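Local coordinates for protein UTP--glucose-1-phosphate uridylyltransferase YngB (Bacillus subtilis, PDB 7O2N) that catalyses the formation of UDP-glucose and diphosphate from glucose 1-phosphate and UTP, feeding glycolipid synthesis and wall teichoic acid glucosylation in Bacillus subtilis, at residues I53-G58 against A97-I102; P140-L145 against R206-S211. All coordinates share one frame; numbering follows the deposited sequence.

Contact 1 of 2, residues I53-G58 against A97-I102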
# COMPACT_ATOMS: atom_id res chain seq x y z
N ILE A 53 -9.23 -11.87 19.26
CA ILE A 53 -9.54 -10.56 18.70
C ILE A 53 -10.85 -10.66 17.91
O ILE A 53 -11.08 -11.60 17.13
CB ILE A 53 -8.38 -10.10 17.81
CG1 ILE A 53 -7.08 -9.95 18.60
CG2 ILE A 53 -8.74 -8.84 17.05
CD1 ILE A 53 -5.84 -9.71 17.75
N LEU A 54 -11.72 -9.67 18.13
CA LEU A 54 -12.89 -9.51 17.28
C LEU A 54 -12.69 -8.26 16.43
O LEU A 54 -12.48 -7.16 16.95
CB LEU A 54 -14.13 -9.35 18.16
CG LEU A 54 -15.43 -9.05 17.41
CD1 LEU A 54 -15.74 -10.12 16.35
CD2 LEU A 54 -16.59 -8.96 18.37
N ILE A 55 -12.75 -8.44 15.12
CA ILE A 55 -12.70 -7.30 14.22
C ILE A 55 -14.13 -7.00 13.81
O ILE A 55 -14.85 -7.89 13.35
CB ILE A 55 -11.82 -7.62 13.00
CG1 ILE A 55 -10.40 -7.98 13.42
CG2 ILE A 55 -11.87 -6.48 12.00
CD1 ILE A 55 -9.53 -8.40 12.28
N ILE A 56 -14.56 -5.76 14.05
CA ILE A 56 -15.84 -5.29 13.56
C ILE A 56 -15.53 -4.78 12.17
O ILE A 56 -14.89 -3.74 11.99
CB ILE A 56 -16.43 -4.18 14.46
CG1 ILE A 56 -16.25 -4.38 15.98
CG2 ILE A 56 -17.86 -3.85 14.07
CD1 ILE A 56 -16.58 -5.73 16.55
N THR A 57 -15.92 -5.57 11.17
CA THR A 57 -15.57 -5.26 9.79
C THR A 57 -16.83 -4.78 9.08
O THR A 57 -17.92 -4.88 9.62
CB THR A 57 -14.90 -6.48 9.14
OG1 THR A 57 -14.56 -6.16 7.79
CG2 THR A 57 -15.79 -7.71 9.13
N GLY A 58 -16.67 -4.31 7.84
CA GLY A 58 -17.77 -3.91 6.97
C GLY A 58 -17.73 -4.64 5.62
O GLY A 58 -17.15 -5.72 5.52
N ALA A 97 -3.13 -14.80 16.60
CA ALA A 97 -4.22 -14.78 17.56
C ALA A 97 -5.41 -15.47 16.92
O ALA A 97 -5.33 -15.84 15.76
CB ALA A 97 -4.57 -13.36 17.92
N ASN A 98 -6.48 -15.67 17.68
CA ASN A 98 -7.68 -16.24 17.10
C ASN A 98 -8.55 -15.08 16.65
O ASN A 98 -9.06 -14.35 17.51
CB ASN A 98 -8.46 -17.11 18.09
CG ASN A 98 -7.68 -18.28 18.64
OD1 ASN A 98 -6.93 -18.94 17.91
ND2 ASN A 98 -7.86 -18.53 19.92
N ILE A 99 -8.70 -14.93 15.33
CA ILE A 99 -9.32 -13.74 14.78
C ILE A 99 -10.78 -14.02 14.45
O ILE A 99 -11.05 -14.82 13.55
CB ILE A 99 -8.54 -13.27 13.54
CG1 ILE A 99 -7.03 -13.23 13.76
CG2 ILE A 99 -9.05 -11.91 13.10
CD1 ILE A 99 -6.59 -12.32 14.87
N HIS A 100 -11.69 -13.35 15.16
CA HIS A 100 -13.12 -13.43 14.90
C HIS A 100 -13.59 -12.18 14.15
O HIS A 100 -12.97 -11.14 14.30
CB HIS A 100 -13.86 -13.58 16.24
CG HIS A 100 -13.37 -14.72 17.08
ND1 HIS A 100 -12.05 -14.88 17.42
CD2 HIS A 100 -14.02 -15.75 17.65
CE1 HIS A 100 -11.90 -15.96 18.14
NE2 HIS A 100 -13.09 -16.51 18.31
N TYR A 101 -14.68 -12.29 13.38
CA TYR A 101 -15.26 -11.16 12.65
C TYR A 101 -16.76 -11.01 12.91
O TYR A 101 -17.49 -11.99 13.07
CB TYR A 101 -15.10 -11.32 11.15
CG TYR A 101 -13.66 -11.51 10.78
CD1 TYR A 101 -12.79 -10.44 10.73
CD2 TYR A 101 -13.16 -12.78 10.57
CE1 TYR A 101 -11.44 -10.63 10.45
CE2 TYR A 101 -11.82 -12.99 10.29
CZ TYR A 101 -10.95 -11.91 10.24
OH TYR A 101 -9.63 -12.09 9.94
N ILE A 102 -17.22 -9.77 12.91
CA ILE A 102 -18.64 -9.49 12.91
C ILE A 102 -18.83 -8.34 11.95
O ILE A 102 -17.96 -7.48 11.83
CB ILE A 102 -19.15 -9.14 14.32
CG1 ILE A 102 -20.66 -8.91 14.32
CG2 ILE A 102 -18.42 -7.94 14.91
CD1 ILE A 102 -21.45 -10.11 14.77
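I53 and H100 meet through the backbone: the amide N of H100 reaches O of I53 at 2.7 Å in a nearly straight bond (N-H...O 170°). The same pattern runs on in parallel register, I53 N to N98 O, I55 N to H100 O at 2.8 Å, I102 N to I55 O, and T57 N to I102 O. ND1 of H100 gives weak bonds to N98 O, which lies in the ring plane at its edge, and, longer, to I53 O.

On one face of the sheet, the CD1 methyl of I55 is flanked by I99 CG2 (3.6 Å) and Y101 CE1 (3.5 Å). I55 and Y101 are bridged residues on the same face; CG1 of I55 and CG of Y101, each anti to its own carbonyl carbon (chi1 -59° and -55°), keep the two side chains side by side. I53 CD1 sits beyond, against A97 CB at 3.9 Å and I99 CD1.

This is a parallel pair from the central sheet of a GT-A nucleotidyltransferase, joined by a crossover through helices 62-67, 72-79 and 84-93. Strand 52-57 is bonded on its far edge to strand 6-11.

On the opposite face, L54 CD1 lies 3.7 Å from I102 CG2, which also takes I56 CD1. Replacing L54 by an alanine is likely to open a gap between CG2 of I102 and CB of H100, where the leucine CD1 now sits.

Further out, helix 37-47 packs V42 and A45 on I53, E65 of helix 62-67 touches T57 and Y101, F120 meets the H100 ring, and N98 ND2 hydrogen-bonds D52 OD1.

Contact 2 of 2, residues P140-L145 against R206-S211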
# COMPACT_ATOMS: atom_id res chain seq x y z
N PRO A 140 5.23 -3.72 24.74
CA PRO A 140 4.15 -3.39 23.81
C PRO A 140 3.11 -2.51 24.48
O PRO A 140 2.73 -2.73 25.63
CB PRO A 140 3.54 -4.76 23.47
CG PRO A 140 4.67 -5.74 23.68
CD PRO A 140 5.44 -5.18 24.85
N ALA A 141 2.67 -1.49 23.73
CA ALA A 141 1.87 -0.40 24.29
C ALA A 141 0.72 -0.93 25.14
O ALA A 141 0.58 -0.51 26.29
CB ALA A 141 1.38 0.49 23.18
N LEU A 142 -0.09 -1.84 24.58
CA LEU A 142 -1.29 -2.33 25.27
C LEU A 142 -0.93 -3.04 26.57
O LEU A 142 -1.62 -2.82 27.57
CB LEU A 142 -2.09 -3.24 24.34
CG LEU A 142 -3.28 -3.97 24.96
CD1 LEU A 142 -4.42 -2.99 25.20
CD2 LEU A 142 -3.72 -5.09 24.04
N ARG A 143 0.13 -3.87 26.55
CA ARG A 143 0.61 -4.57 27.73
C ARG A 143 0.72 -3.60 28.91
O ARG A 143 0.42 -3.97 30.03
CB ARG A 143 2.03 -5.08 27.52
CG ARG A 143 2.56 -5.90 28.68
CD ARG A 143 2.44 -7.34 28.25
NE ARG A 143 2.61 -8.29 29.34
CZ ARG A 143 1.86 -8.32 30.44
NH1 ARG A 143 0.88 -7.45 30.61
NH2 ARG A 143 2.08 -9.24 31.35
N GLN A 144 1.17 -2.37 28.62
CA GLN A 144 1.40 -1.34 29.62
C GLN A 144 0.08 -0.89 30.24
O GLN A 144 0.05 -0.64 31.44
CB GLN A 144 2.15 -0.16 29.00
CG GLN A 144 3.51 -0.49 28.39
CD GLN A 144 4.14 0.71 27.72
OE1 GLN A 144 3.76 1.87 27.99
NE2 GLN A 144 5.09 0.46 26.83
N LEU A 145 -0.98 -0.78 29.43
CA LEU A 145 -2.32 -0.45 29.92
C LEU A 145 -2.84 -1.57 30.81
O LEU A 145 -3.55 -1.30 31.79
CB LEU A 145 -3.29 -0.32 28.74
CG LEU A 145 -3.43 1.07 28.14
CD1 LEU A 145 -2.47 1.19 26.97
CD2 LEU A 145 -4.85 1.29 27.66
N ARG A 206 -5.96 3.43 22.65
CA ARG A 206 -5.77 2.21 23.42
C ARG A 206 -6.66 2.32 24.65
O ARG A 206 -6.74 3.38 25.26
CB ARG A 206 -4.29 2.00 23.72
CG ARG A 206 -3.49 1.74 22.46
CD ARG A 206 -2.04 1.41 22.74
NE ARG A 206 -1.28 1.30 21.50
CZ ARG A 206 -1.07 2.30 20.63
NH1 ARG A 206 -1.57 3.51 20.83
NH2 ARG A 206 -0.36 2.05 19.55
N TYR A 207 -7.41 1.24 24.94
CA TYR A 207 -8.28 1.18 26.11
C TYR A 207 -8.27 -0.24 26.66
O TYR A 207 -8.16 -1.18 25.89
CB TYR A 207 -9.72 1.56 25.77
CG TYR A 207 -9.93 2.84 25.02
CD1 TYR A 207 -9.55 2.98 23.68
CD2 TYR A 207 -10.62 3.89 25.60
CE1 TYR A 207 -9.79 4.15 22.97
CE2 TYR A 207 -10.91 5.06 24.90
CZ TYR A 207 -10.48 5.20 23.58
OH TYR A 207 -10.75 6.35 22.90
N VAL A 208 -8.36 -0.36 27.99
CA VAL A 208 -8.84 -1.57 28.62
C VAL A 208 -10.14 -1.22 29.34
O VAL A 208 -10.25 -0.17 29.96
CB VAL A 208 -7.76 -2.18 29.53
CG1 VAL A 208 -8.31 -3.31 30.38
CG2 VAL A 208 -6.61 -2.69 28.69
N LEU A 209 -11.17 -2.07 29.16
CA LEU A 209 -12.51 -1.77 29.64
C LEU A 209 -13.09 -2.95 30.42
O LEU A 209 -12.62 -4.09 30.35
CB LEU A 209 -13.40 -1.43 28.45
CG LEU A 209 -13.03 -0.17 27.68
CD1 LEU A 209 -14.12 0.18 26.69
CD2 LEU A 209 -12.79 0.99 28.64
N ASN A 210 -14.15 -2.64 31.18
CA ASN A 210 -14.87 -3.65 31.94
C ASN A 210 -16.20 -3.93 31.24
O ASN A 210 -16.74 -3.06 30.55
CB ASN A 210 -15.05 -3.24 33.40
CG ASN A 210 -13.82 -3.53 34.23
OD1 ASN A 210 -13.34 -2.67 34.96
ND2 ASN A 210 -13.29 -4.74 34.08
N SER A 211 -16.67 -5.17 31.42
CA SER A 211 -17.99 -5.60 30.97
C SER A 211 -19.03 -4.53 31.30
O SER A 211 -19.87 -4.21 30.46
CB SER A 211 -18.33 -6.89 31.63
OG SER A 211 -17.14 -7.57 32.01
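R206 crosses the flank of helix 141-152, lying between A141 and L145 on a face of the central GT-A sheet, where strand 206-210 runs antiparallel to both 125-129 and 156-161. The axes of helix 141-145 and strand 206-210 come within 8.5 Å, their directions 36° apart; with no hydrogen bond between them, the join is by packing.

CB of R206 rests 3.8 Å from CD1 of L145, the two side chains crossing at about a right angle, while CD2 of L145 lies on the strand backbone, 3.7 Å from R206 C. From CG the arginine chain is extended through CD to NE, and this carries the aliphatic part along to A141, whose CB meets CD at 3.6 Å and approaches NE. The guanidinium is then gripped by charge: NE makes a salt bridge to E44, NH2 another to D133, and NH1 a weak bond to the carbonyl of M204. The carboxylates of E44 and D133 probably offset its buried charge. E44 OE2, which takes NE, also accepts a weak bond from L142 N, tying arginine and helix to the same carboxylate.

Two residues on, V208 points to the helix again, while Y207 between them turns to the other face and packs on L230 and L234 of helix 230-240. CG1 of V208 is anti to the backbone N (chi1 171°), which leaves CG2 beside that N and facing the helix, 4.1 Å from L142 CD1 and 4.1 Å from L145 CB.

How the contacts relate
Contact 1 closes before contact 2 opens along the chain, and their centres are about 17 Å apart; the nearest atoms stay about 8 Å from each other. Both belong to one mixed sheet, in which strands 98-103, 52-57, 6-11, 125-129 and 206-210 follow one another. Contact 1 is strand against strand near one margin of the sheet, whereas contact 2 seats a helix on a strand farther in. Helix 37-47 touches both contacts, on the side of I53 and of R206. The two contacts thus belong to one continuous nucleotidyltransferase core, linked through sheet and helix.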